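PDB 5X5H: cystathionine beta-lyases/cystathionine gamma-synthases from Corynebacterium glutamicum, which probably catalyses the pyridoxal 5'-phosphate-dependent formation of L,L-cystathionine from O-succinyl-L-homoserine and L-cysteine in methionine biosynthesis. Local coordinates for residues A69-K74 with L187-K192; R77-G82 with G215-N220; V178-A183 with H196-S201. One frame throughout, in Å; residues are numbered along the deposited sequence.

How the interactions relate
The segments follow the chain in the order 69-74, 77-82, 178-183, 187-192, 196-201 and 215-220, so interaction 1 crosses both others, while interaction 3 is nested inside the loop closed by interaction 2. Interactions 2 and 3, with centres about 9 Å apart, belong to the same mixed seven-stranded sheet, where strands 215-219 and 197-201 are neighbours; both carry residues that hold the cofactor. The centre of interaction 1 lies about 10 Å from that of interaction 3 and 13 Å from that of interaction 2. It joins the end of helix 58-70 to the connection between strands 175-179 and 197-201, touching the sheet near a magnesium site.

Interaction 1. Residues A69-K74 with L187-K192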
ATOM      1  N   ALA A  69      -0.946  10.948  22.986  1.00 11.66           N
ATOM      2  CA  ALA A  69      -2.140  11.072  23.813  1.00 11.85           C
ATOM      3  C   ALA A  69      -2.296   9.871  24.689  1.00 11.52           C
ATOM      4  O   ALA A  69      -2.673   9.976  25.898  1.00 13.60           O
ATOM      5  CB  ALA A  69      -3.400  11.236  22.947  1.00 13.57           C
ATOM      6  N   LEU A  70      -2.000   8.650  24.200  1.00 11.30           N
ATOM      7  CA  LEU A  70      -2.189   7.384  24.957  1.00 11.70           C
ATOM      8  C   LEU A  70      -1.193   7.298  26.110  1.00 12.17           C
ATOM      9  O   LEU A  70      -1.511   6.510  27.015  1.00 14.38           O
ATOM     10  CB  LEU A  70      -2.036   6.251  24.017  1.00 12.60           C
ATOM     11  CG  LEU A  70      -3.136   6.129  22.928  1.00 11.30           C
ATOM     12  CD1 LEU A  70      -2.788   5.044  22.022  1.00 12.54           C
ATOM     13  CD2 LEU A  70      -4.504   6.075  23.496  1.00 12.52           C
ATOM     14  N   GLU A  71      -0.093   8.026  26.051  1.00 12.49           N
ATOM     15  CA  GLU A  71       0.920   8.066  27.140  1.00 12.70           C
ATOM     16  C   GLU A  71       0.765   9.220  28.083  1.00 13.77           C
ATOM     17  O   GLU A  71       1.565   9.393  28.973  1.00 15.65           O
ATOM     18  CB  GLU A  71       2.314   7.995  26.526  1.00 14.26           C
ATOM     19  CG  GLU A  71       2.667   6.646  25.951  1.00 12.78           C
ATOM     20  CD  GLU A  71       3.151   5.640  26.994  1.00 16.77           C
ATOM     21  OE1 GLU A  71       2.915   5.760  28.226  1.00 18.19           O
ATOM     22  OE2 GLU A  71       3.612   4.516  26.590  1.00 15.71           O
ATOM     23  N   GLY A  72      -0.258  10.047  27.850  1.00 13.27           N
ATOM     24  CA  GLY A  72      -0.358  11.248  28.648  1.00 15.85           C
ATOM     25  C   GLY A  72       0.691  12.266  28.352  1.00 16.75           C
ATOM     26  O   GLY A  72       1.202  13.034  29.226  1.00 18.60           O
ATOM     27  N   ALA A  73       1.196  12.302  27.109  1.00 14.57           N
ATOM     28  CA  ALA A  73       2.271  13.106  26.625  1.00 14.54           C
ATOM     29  C   ALA A  73       1.796  14.244  25.712  1.00 14.41           C
ATOM     30  O   ALA A  73       0.901  13.958  24.864  1.00 15.97           O
ATOM     31  CB  ALA A  73       3.312  12.244  25.877  1.00 14.32           C
ATOM     32  N   LYS A  74       2.386  15.403  25.780  1.00 17.22           N
ATOM     33  CA  LYS A  74       2.090  16.455  24.797  1.00 16.42           C
ATOM     34  C   LYS A  74       2.768  16.182  23.463  1.00 15.52           C
ATOM     35  O   LYS A  74       2.238  16.525  22.398  1.00 18.51           O
ATOM     36  CB  LYS A  74       2.617  17.807  25.302  1.00 20.18           C
ATOM     37  CG  LYS A  74       1.903  18.302  26.555  1.00 27.16           C
ATOM     38  CD  LYS A  74       2.593  19.554  27.143  1.00 33.49           C
ATOM     39  CE  LYS A  74       2.264  19.694  28.620  1.00 42.30           C
ATOM     40  NZ  LYS A  74       2.480  21.105  29.023  1.00 46.23           N
ATOM     41  N   LEU A 187      -1.323  -0.547  29.320  1.00 12.04           N
ATOM     42  CA  LEU A 187      -1.061  -1.166  30.665  1.00 13.43           C
ATOM     43  C   LEU A 187      -0.233  -0.299  31.547  1.00 13.18           C
ATOM     44  O   LEU A 187      -0.285  -0.469  32.798  1.00 14.37           O
ATOM     45  CB  LEU A 187      -0.435  -2.540  30.513  1.00 12.27           C
ATOM     46  CG  LEU A 187      -1.267  -3.538  29.665  1.00 13.70           C
ATOM     47  CD1 LEU A 187      -0.523  -4.894  29.689  1.00 13.41           C
ATOM     48  CD2 LEU A 187      -2.674  -3.676  30.168  1.00 15.40           C
ATOM     49  N   GLN A 188       0.563   0.601  31.032  1.00 12.60           N
ATOM     50  CA  GLN A 188       1.499   1.315  31.872  1.00 12.23           C
ATOM     51  C   GLN A 188       1.877   2.657  31.254  1.00 11.33           C
ATOM     52  O   GLN A 188       2.025   2.754  30.018  1.00 12.21           O
ATOM     53  CB  GLN A 188       2.772   0.500  32.005  1.00 12.84           C
ATOM     54  CG  GLN A 188       3.900   1.042  32.906  1.00 13.25           C
ATOM     55  CD  GLN A 188       5.026   0.009  33.099  1.00 12.77           C
ATOM     56  OE1 GLN A 188       5.087  -0.656  34.176  1.00 14.30           O
ATOM     57  NE2 GLN A 188       5.837  -0.220  32.108  1.00 13.03           N
ATOM     58  N   GLN A 189       1.928   3.741  32.049  1.00 12.73           N
ATOM     59  CA  GLN A 189       2.178   5.070  31.547  1.00 13.58           C
ATOM     60  C   GLN A 189       3.336   5.687  32.341  1.00 13.78           C
ATOM     61  O   GLN A 189       3.119   6.422  33.309  1.00 14.21           O
ATOM     62  CB  GLN A 189       0.903   5.928  31.567  1.00 14.63           C
ATOM     63  CG  GLN A 189      -0.215   5.390  30.716  1.00 16.71           C
ATOM     64  CD  GLN A 189      -1.506   6.111  30.878  1.00 23.19           C
ATOM     65  OE1 GLN A 189      -2.004   6.223  32.005  1.00 22.33           O
ATOM     66  NE2 GLN A 189      -2.133   6.510  29.770  1.00 21.78           N
ATOM     67  N   PRO A 190       4.554   5.357  31.954  1.00 12.92           N
ATOM     68  CA  PRO A 190       5.731   5.810  32.755  1.00 11.99           C
ATOM     69  C   PRO A 190       5.854   7.284  32.941  1.00 13.60           C
ATOM     70  O   PRO A 190       6.449   7.722  33.947  1.00 13.82           O
ATOM     71  CB  PRO A 190       6.923   5.232  32.020  1.00 12.20           C
ATOM     72  CG  PRO A 190       6.338   4.086  31.268  1.00 12.14           C
ATOM     73  CD  PRO A 190       4.916   4.475  30.868  1.00 12.91           C
ATOM     74  N   LEU A 191       5.397   8.125  32.037  1.00 12.26           N
ATOM     75  CA  LEU A 191       5.492   9.588  32.282  1.00 13.92           C
ATOM     76  C   LEU A 191       4.742   9.973  33.515  1.00 16.10           C
ATOM     77  O   LEU A 191       5.189  10.906  34.189  1.00 17.99           O
ATOM     78  CB  LEU A 191       5.057  10.405  31.074  1.00 15.06           C
ATOM     79  CG  LEU A 191       5.768  10.215  29.772  1.00 14.05           C
ATOM     80  CD1 LEU A 191       5.018  10.985  28.677  1.00 14.61           C
ATOM     81  CD2 LEU A 191       7.235  10.499  29.860  1.00 15.08           C
ATOM     82  N   LYS A 192       3.686   9.270  33.813  1.00 14.94           N
ATOM     83  CA  LYS A 192       2.836   9.622  35.023  1.00 15.73           C
ATOM     84  C   LYS A 192       3.572   9.202  36.301  1.00 19.51           C
ATOM     85  O   LYS A 192       3.166   9.629  37.426  1.00 21.73           O
ATOM     86  CB  LYS A 192       1.492   8.968  34.901  1.00 18.13           C
ATOM     87  CG  LYS A 192       0.753   9.447  33.620  1.00 21.04           C
ATOM     88  CD  LYS A 192      -0.669   9.048  33.597  1.00 24.91           C
ATOM     89  CE  LYS A 192      -1.307   9.492  32.314  1.00 24.93           C
ATOM     90  NZ  LYS A 192      -2.705   9.006  32.371  1.00 30.36           N
TER
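Gln189 NE2 donates to Leu70 O at 2.8 Å, with an N-H...O angle of 157° and the acceptor lying in the amide plane, although the donor is tilted from the carbonyl plane of Leu70. At the other end of the amide Gln189 OE1 accepts from Lys192 NZ at 2.9 Å, the ammonium sitting above the carbonyl plane. Together the two bonds fix which way the amide faces. Gly72, with positive phi, closes helix 58-70 in a Schellman motif, and the extended Lys192 chain passes with CE 4.2 Å from Gly72 CA. In Glu71 a bend at chi2 (-82°) lays the carboxylate along the opposing backbone, OE1 standing 3.5 Å from Gln189 CA and 3.6 Å from Pro190 CD. This oxygen is buried by the contact without a hydrogen-bonding partner in the model, while OE2 accepts from Asn180 ND2. Glu71 and Leu191 both belong to a magnesium site, the metal lying about 3 Å from the nearest atom of the Glu71 side chain. Leu191 adds the apolar part: its CD1 meets Ala73 CB at 3.5 Å. The contact thus joins the C-terminal end of helix 58-70 to the 3-10 turn after helix 184-187. Leu70 packs on helix 10-16, and Glu71, Pro190 and Leu191 reach Val198 on strand 197-201.

Interaction 2. Residues R77-G82 with G215-N220; sequences RAFSSG and GLVVTN. With PLP (pyridoxal-5'-phosphate), chain B.
Leu216 lies against the backbone of Arg77 and Ala78. Its CB stands 4.0 Å from Arg77 O, CG comes closer to that same oxygen at 3.5 Å, then the branches part: CD1 reaches Ala78 CB at 4.1 Å, while CD2 stays by Arg77, 3.7 Å from its O. On the other face of the sheet Phe79 CE2 meets Val217 CG2 at 4.0 Å; chi1 of -179° puts CG1 anti to the backbone N and so turns CG2 anti to the carbonyl carbon, toward the ring. Strands 75-79 and 215-219 run antiparallel, with Arg77-Val217 and Phe79-Gly215 as hydrogen-bonded pairs, each closed by two backbone bonds. Beyond Phe79 the chain turns through Ser80 and Ser81 into helix 82-93, beside Gly215, whose CA makes a CA-H...O contact with Ser81 O at 3.4 Å. Ser81 OG caps that helix at Ala84 N and bonds to Gly236 O of the second subunit. Gly82 N donates to PLP O2P at 2.9 Å. The phosphate therefore sits at a helix start, where the dipole would be expected to favour its negative charge; Arg54 of the second subunit, its NE hydrogen-bonded to the cofactor, would probably add to this.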
ATOM      1  N   ARG A  77       7.265  11.612  18.534  1.00 11.44           N
ATOM      2  CA  ARG A  77       7.917  11.577  17.249  1.00 11.07           C
ATOM      3  C   ARG A  77       8.223  10.155  16.851  1.00 12.65           C
ATOM      4  O   ARG A  77       8.668   9.357  17.723  1.00 12.10           O
ATOM      5  CB  ARG A  77       9.188  12.389  17.184  1.00 12.30           C
ATOM      6  CG  ARG A  77       9.043  13.909  17.559  1.00 13.16           C
ATOM      7  CD  ARG A  77       8.364  14.688  16.449  1.00 15.34           C
ATOM      8  NE  ARG A  77       8.098  16.055  16.917  1.00 13.84           N
ATOM      9  CZ  ARG A  77       7.442  16.987  16.253  1.00 16.32           C
ATOM     10  NH1 ARG A  77       7.036  16.751  15.045  1.00 16.29           N
ATOM     11  NH2 ARG A  77       7.220  18.158  16.821  1.00 17.86           N
ATOM     12  N   ALA A  78       7.966   9.801  15.585  1.00 10.66           N
ATOM     13  CA  ALA A  78       8.088   8.466  15.046  1.00 11.68           C
ATOM     14  C   ALA A  78       9.293   8.294  14.220  1.00 10.63           C
ATOM     15  O   ALA A  78       9.859   9.169  13.576  1.00 11.54           O
ATOM     16  CB  ALA A  78       6.871   8.101  14.246  1.00 11.86           C
ATOM     17  N   PHE A  79       9.773   7.035  14.213  1.00 10.68           N
ATOM     18  CA  PHE A  79      10.995   6.617  13.602  1.00 10.62           C
ATOM     19  C   PHE A  79      10.817   5.269  12.851  1.00 10.46           C
ATOM     20  O   PHE A  79       9.857   4.554  13.123  1.00 11.75           O
ATOM     21  CB  PHE A  79      12.138   6.498  14.635  1.00 11.67           C
ATOM     22  CG  PHE A  79      12.409   7.826  15.323  1.00 13.13           C
ATOM     23  CD1 PHE A  79      13.145   8.786  14.715  1.00 13.32           C
ATOM     24  CD2 PHE A  79      11.736   8.163  16.500  1.00 13.25           C
ATOM     25  CE1 PHE A  79      13.372  10.041  15.295  1.00 14.22           C
ATOM     26  CE2 PHE A  79      11.924   9.360  17.121  1.00 13.81           C
ATOM     27  CZ  PHE A  79      12.696  10.314  16.489  1.00 14.48           C
ATOM     28  N   SER A  80      11.825   4.922  12.031  1.00 10.84           N
ATOM     29  CA  SER A  80      11.744   3.763  11.192  1.00 11.90           C
ATOM     30  C   SER A  80      11.705   2.431  11.987  1.00 12.36           C
ATOM     31  O   SER A  80      11.329   1.408  11.395  1.00 11.95           O
ATOM     32  CB  SER A  80      13.025   3.634  10.338  1.00 17.28           C
ATOM     33  OG  SER A  80      13.323   4.784   9.698  1.00 26.86           O
ATOM     34  N   SER A  81      12.190   2.409  13.240  1.00 10.77           N
ATOM     35  CA  SER A  81      12.230   1.174  14.042  1.00 10.26           C
ATOM     36  C   SER A  81      12.385   1.628  15.465  1.00 10.28           C
ATOM     37  O   SER A  81      12.769   2.744  15.793  1.00 10.90           O
ATOM     38  CB  SER A  81      13.331   0.207  13.575  1.00 10.65           C
ATOM     39  OG  SER A  81      14.617   0.846  13.877  1.00 11.70           O
ATOM     40  N   GLY A  82      12.115   0.695  16.372  1.00  9.84           N
ATOM     41  CA  GLY A  82      12.434   0.864  17.807  1.00 10.36           C
ATOM     42  C   GLY A  82      13.917   1.137  18.020  1.00 10.24           C
ATOM     43  O   GLY A  82      14.297   2.064  18.799  1.00 11.16           O
ATOM     44  N   GLY A 215       9.283   2.760  15.393  1.00 11.13           N
ATOM     45  CA  GLY A 215       9.544   3.228  16.753  1.00 10.44           C
ATOM     46  C   GLY A 215       8.923   4.531  17.037  1.00 11.70           C
ATOM     47  O   GLY A 215       8.484   5.239  16.094  1.00 11.07           O
ATOM     48  N   LEU A 216       8.811   4.894  18.313  1.00 10.50           N
ATOM     49  CA  LEU A 216       8.216   6.132  18.665  1.00 11.34           C
ATOM     50  C   LEU A 216       8.709   6.568  20.014  1.00 12.82           C
ATOM     51  O   LEU A 216       8.893   5.718  20.899  1.00 12.93           O
ATOM     52  CB  LEU A 216       6.716   6.001  18.593  1.00 11.85           C
ATOM     53  CG  LEU A 216       5.858   7.239  18.145  1.00 13.29           C
ATOM     54  CD1 LEU A 216       4.662   6.829  17.398  1.00 15.01           C
ATOM     55  CD2 LEU A 216       5.552   8.185  19.303  1.00 13.23           C
ATOM     56  N   VAL A 217       8.923   7.859  20.217  1.00 10.70           N
ATOM     57  CA  VAL A 217       9.358   8.473  21.474  1.00 11.33           C
ATOM     58  C   VAL A 217       8.352   9.478  21.878  1.00 11.98           C
ATOM     59  O   VAL A 217       7.955  10.309  21.031  1.00 11.82           O
ATOM     60  CB  VAL A 217      10.721   9.089  21.360  1.00 12.13           C
ATOM     61  CG1 VAL A 217      11.149   9.686  22.709  1.00 13.03           C
ATOM     62  CG2 VAL A 217      11.759   8.120  20.887  1.00 13.12           C
ATOM     63  N   VAL A 218       7.931   9.452  23.165  1.00 10.90           N
ATOM     64  CA  VAL A 218       7.030  10.425  23.677  1.00 10.94           C
ATOM     65  C   VAL A 218       7.625  11.158  24.914  1.00 11.29           C
ATOM     66  O   VAL A 218       8.479  10.585  25.640  1.00 11.98           O
ATOM     67  CB  VAL A 218       5.662   9.897  24.027  1.00 12.19           C
ATOM     68  CG1 VAL A 218       4.950   9.258  22.812  1.00 12.49           C
ATOM     69  CG2 VAL A 218       5.744   8.903  25.130  1.00 13.09           C
ATOM     70  N   THR A 219       7.195  12.398  25.127  1.00 12.55           N
ATOM     71  CA  THR A 219       7.681  13.225  26.222  1.00 13.63           C
ATOM     72  C   THR A 219       6.727  14.334  26.494  1.00 14.31           C
ATOM     73  O   THR A 219       5.963  14.692  25.644  1.00 14.70           O
ATOM     74  CB  THR A 219       9.046  13.722  25.818  1.00 14.32           C
ATOM     75  OG1 THR A 219       9.696  14.482  26.922  1.00 15.88           O
ATOM     76  CG2 THR A 219       9.100  14.645  24.656  1.00 14.30           C
ATOM     77  N   ASN A 220       6.896  14.947  27.685  1.00 14.30           N
ATOM     78  CA  ASN A 220       6.294  16.246  27.987  1.00 14.73           C
ATOM     79  C   ASN A 220       7.238  17.378  27.935  1.00 16.63           C
ATOM     80  O   ASN A 220       6.807  18.565  28.164  1.00 18.38           O
ATOM     81  CB  ASN A 220       5.524  16.227  29.313  1.00 14.77           C
ATOM     82  CG  ASN A 220       4.280  15.377  29.272  1.00 15.66           C
ATOM     83  OD1 ASN A 220       4.069  14.444  30.117  1.00 23.80           O
ATOM     84  ND2 ASN A 220       3.432  15.724  28.398  1.00 15.41           N
TER
HETATM   85  N1  PLP B 401      12.793  -2.764  22.838  1.00 14.06           N
HETATM   86  C2  PLP B 401      12.181  -3.898  23.100  1.00 13.94           C
HETATM   87  C2A PLP B 401      11.732  -4.113  24.505  1.00 15.89           C
HETATM   88  C3  PLP B 401      11.830  -4.727  22.087  1.00 15.46           C
HETATM   89  O3  PLP B 401      11.161  -5.911  22.297  1.00 19.57           O
HETATM   90  C4  PLP B 401      12.181  -4.453  20.754  1.00 14.37           C
HETATM   91  C4A PLP B 401      11.804  -5.389  19.680  1.00 23.97           C
HETATM   92  C5  PLP B 401      12.987  -3.317  20.502  1.00 12.05           C
HETATM   93  C6  PLP B 401      13.243  -2.502  21.591  1.00 13.76           C
HETATM   94  C5A PLP B 401      13.549  -2.957  19.128  1.00 12.61           C
HETATM   95  O4P PLP B 401      12.496  -2.484  18.223  1.00 13.21           O
HETATM   96  P   PLP B 401      12.607  -2.743  16.663  1.00 12.35           P
HETATM   97  O1P PLP B 401      12.704  -4.241  16.456  1.00 13.29           O
HETATM   98  O2P PLP B 401      11.313  -2.089  16.218  1.00 11.62           O
HETATM   99  O3P PLP B 401      13.832  -1.984  16.147  1.00 11.73           O

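Interaction 3. Residues V178-A183 with H196-S201; sequences VDNTFA and HAVLHS. With PLP (pyridoxal-5'-phosphate), chain B.
Strands 175-179 and 197-201 are the two parallel strands of a beta-alpha-beta unit, and their C-terminal ends carry residues of the cofactor pocket. Val178 pairs with Val198 and Asp179 with Leu199; Leu199 N donates to Val178 O, and Leu199 O takes Asn180 N just past the strand end. There the main-chain ladder hands over to a side chain. Thr181 OG1 accepts the N-H of Ser201 at 2.9 Å in an almost straight bond (178°) and donates to Asp179 OD1 at 2.7 Å, meeting the carboxylate on its syn side. Asp179 OD1 also accepts from Thr181 N at 3.1 Å, closing an Asx turn. Two bonds thus hold this oxygen and fix the rotation of the carboxylate, which chi1 of 176° extends toward the cofactor. Its other oxygen, OD2, faces PLP N1 at 2.7 Å, as the aspartate does in fold-type I PLP enzymes; Thr181, which also lines the pocket, holds the carboxylate in place. Ser201 OG, likewise swung anti to its own N, donates to PLP O2P at 2.8 Å, while Phe182 brings CE1 to 3.6 Å from PLP O3, the oxygen lying at the ring edge. Leu199 CD1 crosses the carboxylate carbon beside the cofactor, 3.8 Å from Asp179 CG. Away from the ligand, Val198 CG1 packs on Asn180 CB at 3.6 Å. In the sheet, strand 144-150 flanks strand 175-179 on one side and strand 215-219 flanks strand 197-201 on the other, while Leu199 packs against Ala85 and Thr86 of helix 82-93.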
ATOM      1  N   VAL A 178      12.073   5.130  29.953  1.00 12.35           N
ATOM      2  CA  VAL A 178      11.452   3.790  30.053  1.00 12.02           C
ATOM      3  C   VAL A 178      11.128   3.295  28.645  1.00 12.33           C
ATOM      4  O   VAL A 178      10.388   3.989  27.909  1.00 12.59           O
ATOM      5  CB  VAL A 178      10.250   3.722  30.987  1.00 12.94           C
ATOM      6  CG1 VAL A 178       9.611   2.422  30.965  1.00 14.39           C
ATOM      7  CG2 VAL A 178      10.665   4.128  32.424  1.00 15.09           C
ATOM      8  N   ASP A 179      11.616   2.124  28.318  1.00 10.90           N
ATOM      9  CA  ASP A 179      11.193   1.370  27.121  1.00 11.95           C
ATOM     10  C   ASP A 179       9.936   0.615  27.538  1.00 12.33           C
ATOM     11  O   ASP A 179      10.002  -0.337  28.325  1.00 12.50           O
ATOM     12  CB  ASP A 179      12.313   0.513  26.640  1.00 12.11           C
ATOM     13  CG  ASP A 179      11.943  -0.388  25.455  1.00 14.50           C
ATOM     14  OD1 ASP A 179      10.725  -0.580  25.174  1.00 13.24           O
ATOM     15  OD2 ASP A 179      12.917  -0.984  24.859  1.00 15.93           O
ATOM     16  N   ASN A 180       8.785   1.142  27.078  1.00 10.96           N
ATOM     17  CA  ASN A 180       7.434   0.659  27.444  1.00 10.24           C
ATOM     18  C   ASN A 180       6.843  -0.275  26.410  1.00 10.01           C
ATOM     19  O   ASN A 180       5.613  -0.451  26.388  1.00 11.32           O
ATOM     20  CB  ASN A 180       6.532   1.874  27.713  1.00 11.24           C
ATOM     21  CG  ASN A 180       5.325   1.599  28.498  1.00 11.97           C
ATOM     22  OD1 ASN A 180       5.375   0.796  29.431  1.00 13.22           O
ATOM     23  ND2 ASN A 180       4.178   2.197  28.150  1.00 12.43           N
ATOM     24  N   THR A 181       7.673  -0.904  25.582  1.00 10.28           N
ATOM     25  CA  THR A 181       7.227  -1.760  24.498  1.00 10.22           C
ATOM     26  C   THR A 181       6.325  -2.865  25.007  1.00 10.92           C
ATOM     27  O   THR A 181       5.251  -3.105  24.435  1.00 11.92           O
ATOM     28  CB  THR A 181       8.403  -2.314  23.714  1.00 10.88           C
ATOM     29  OG1 THR A 181       9.172  -1.242  23.106  1.00 10.59           O
ATOM     30  CG2 THR A 181       8.028  -3.284  22.679  1.00 11.22           C
ATOM     31  N   PHE A 182       6.800  -3.676  25.968  1.00 11.91           N
ATOM     32  CA  PHE A 182       6.046  -4.874  26.425  1.00 12.41           C
ATOM     33  C   PHE A 182       4.763  -4.537  27.108  1.00 11.85           C
ATOM     34  O   PHE A 182       3.723  -5.194  26.791  1.00 13.84           O
ATOM     35  CB  PHE A 182       6.933  -5.674  27.374  1.00 12.29           C
ATOM     36  CG  PHE A 182       7.805  -6.626  26.733  1.00 12.87           C
ATOM     37  CD1 PHE A 182       8.467  -6.416  25.496  1.00 13.71           C
ATOM     38  CD2 PHE A 182       8.157  -7.809  27.425  1.00 14.20           C
ATOM     39  CE1 PHE A 182       9.270  -7.398  24.925  1.00 15.52           C
ATOM     40  CE2 PHE A 182       8.968  -8.753  26.871  1.00 13.77           C
ATOM     41  CZ  PHE A 182       9.524  -8.597  25.635  1.00 13.67           C
ATOM     42  N   ALA A 183       4.726  -3.464  27.908  1.00 10.98           N
ATOM     43  CA  ALA A 183       3.442  -3.158  28.592  1.00 11.85           C
ATOM     44  C   ALA A 183       2.446  -2.479  27.677  1.00 11.54           C
ATOM     45  O   ALA A 183       1.237  -2.749  27.773  1.00 12.55           O
ATOM     46  CB  ALA A 183       3.694  -2.207  29.733  1.00 12.65           C
ATOM     47  N   HIS A 196      11.240  10.710  32.168  1.00 13.74           N
ATOM     48  CA  HIS A 196      11.457  11.907  31.320  1.00 13.83           C
ATOM     49  C   HIS A 196      10.976  11.680  29.886  1.00 14.61           C
ATOM     50  O   HIS A 196      10.501  12.631  29.214  1.00 14.19           O
ATOM     51  CB  HIS A 196      12.881  12.414  31.345  1.00 16.43           C
ATOM     52  CG  HIS A 196      13.317  12.819  32.714  1.00 16.96           C
ATOM     53  ND1 HIS A 196      13.892  11.943  33.620  1.00 16.76           N
ATOM     54  CD2 HIS A 196      13.269  14.038  33.324  1.00 21.61           C
ATOM     55  CE1 HIS A 196      14.144  12.609  34.760  1.00 19.66           C
ATOM     56  NE2 HIS A 196      13.794  13.881  34.589  1.00 24.12           N
ATOM     57  N   ALA A 197      11.155  10.470  29.397  1.00 12.52           N
ATOM     58  CA  ALA A 197      10.722  10.111  28.055  1.00 12.09           C
ATOM     59  C   ALA A 197      10.359   8.616  28.090  1.00 12.91           C
ATOM     60  O   ALA A 197      10.770   7.848  28.934  1.00 12.69           O
ATOM     61  CB  ALA A 197      11.768  10.413  27.010  1.00 13.61           C
ATOM     62  N   VAL A 198       9.570   8.235  27.068  1.00 11.77           N
ATOM     63  CA  VAL A 198       9.124   6.845  26.887  1.00 11.61           C
ATOM     64  C   VAL A 198       9.425   6.449  25.467  1.00 12.21           C
ATOM     65  O   VAL A 198       9.133   7.218  24.545  1.00 13.85           O
ATOM     66  CB  VAL A 198       7.645   6.623  27.232  1.00 12.12           C
ATOM     67  CG1 VAL A 198       7.156   5.262  26.853  1.00 14.03           C
ATOM     68  CG2 VAL A 198       7.428   6.854  28.722  1.00 14.02           C
ATOM     69  N   LEU A 199       9.959   5.249  25.295  1.00 12.00           N
ATOM     70  CA  LEU A 199      10.255   4.653  24.005  1.00 12.26           C
ATOM     71  C   LEU A 199       9.343   3.480  23.757  1.00 11.90           C
ATOM     72  O   LEU A 199       9.180   2.623  24.633  1.00 11.93           O
ATOM     73  CB  LEU A 199      11.701   4.236  23.997  1.00 14.88           C
ATOM     74  CG  LEU A 199      12.471   3.539  22.844  1.00 21.59           C
ATOM     75  CD1 LEU A 199      12.010   2.146  22.570  1.00 19.52           C
ATOM     76  CD2 LEU A 199      12.535   4.252  21.597  1.00 25.07           C
ATOM     77  N   HIS A 200       8.903   3.314  22.514  1.00 11.22           N
ATOM     78  CA  HIS A 200       8.266   2.139  22.018  1.00 10.71           C
ATOM     79  C   HIS A 200       8.870   1.597  20.751  1.00 11.36           C
ATOM     80  O   HIS A 200       9.102   2.361  19.822  1.00 12.07           O
ATOM     81  CB  HIS A 200       6.742   2.389  21.661  1.00 11.73           C
ATOM     82  CG  HIS A 200       5.924   2.572  22.853  1.00 11.88           C
ATOM     83  ND1 HIS A 200       5.573   3.772  23.439  1.00 16.63           N
ATOM     84  CD2 HIS A 200       5.455   1.603  23.649  1.00 10.81           C
ATOM     85  CE1 HIS A 200       4.881   3.483  24.548  1.00 10.79           C
ATOM     86  NE2 HIS A 200       4.824   2.161  24.662  1.00 15.15           N
ATOM     87  N   SER A 201       8.978   0.289  20.627  1.00  9.79           N
ATOM     88  CA  SER A 201       9.009  -0.418  19.329  1.00 10.24           C
ATOM     89  C   SER A 201       7.528  -0.618  18.919  1.00 10.92           C
ATOM     90  O   SER A 201       6.887  -1.455  19.517  1.00 11.61           O
ATOM     91  CB  SER A 201       9.681  -1.713  19.450  1.00 11.85           C
ATOM     92  OG  SER A 201       9.443  -2.445  18.216  1.00 11.46           O
TER
HETATM   93  N1  PLP B 401      12.793  -2.764  22.838  1.00 14.06           N
HETATM   94  C2  PLP B 401      12.181  -3.898  23.100  1.00 13.94           C
HETATM   95  C2A PLP B 401      11.732  -4.113  24.505  1.00 15.89           C
HETATM   96  C3  PLP B 401      11.830  -4.727  22.087  1.00 15.46           C
HETATM   97  O3  PLP B 401      11.161  -5.911  22.297  1.00 19.57           O
HETATM   98  C4  PLP B 401      12.181  -4.453  20.754  1.00 14.37           C
HETATM   99  C4A PLP B 401      11.804  -5.389  19.680  1.00 23.97           C
HETATM  100  C5  PLP B 401      12.987  -3.317  20.502  1.00 12.05           C
HETATM  101  C6  PLP B 401      13.243  -2.502  21.591  1.00 13.76           C
HETATM  102  C5A PLP B 401      13.549  -2.957  19.128  1.00 12.61           C
HETATM  103  O4P PLP B 401      12.496  -2.484  18.223  1.00 13.21           O
HETATM  104  P   PLP B 401      12.607  -2.743  16.663  1.00 12.35           P
HETATM  105  O1P PLP B 401      12.704  -4.241  16.456  1.00 13.29           O
HETATM  106  O2P PLP B 401      11.313  -2.089  16.218  1.00 11.62           O
HETATM  107  O3P PLP B 401      13.832  -1.984  16.147  1.00 11.73           O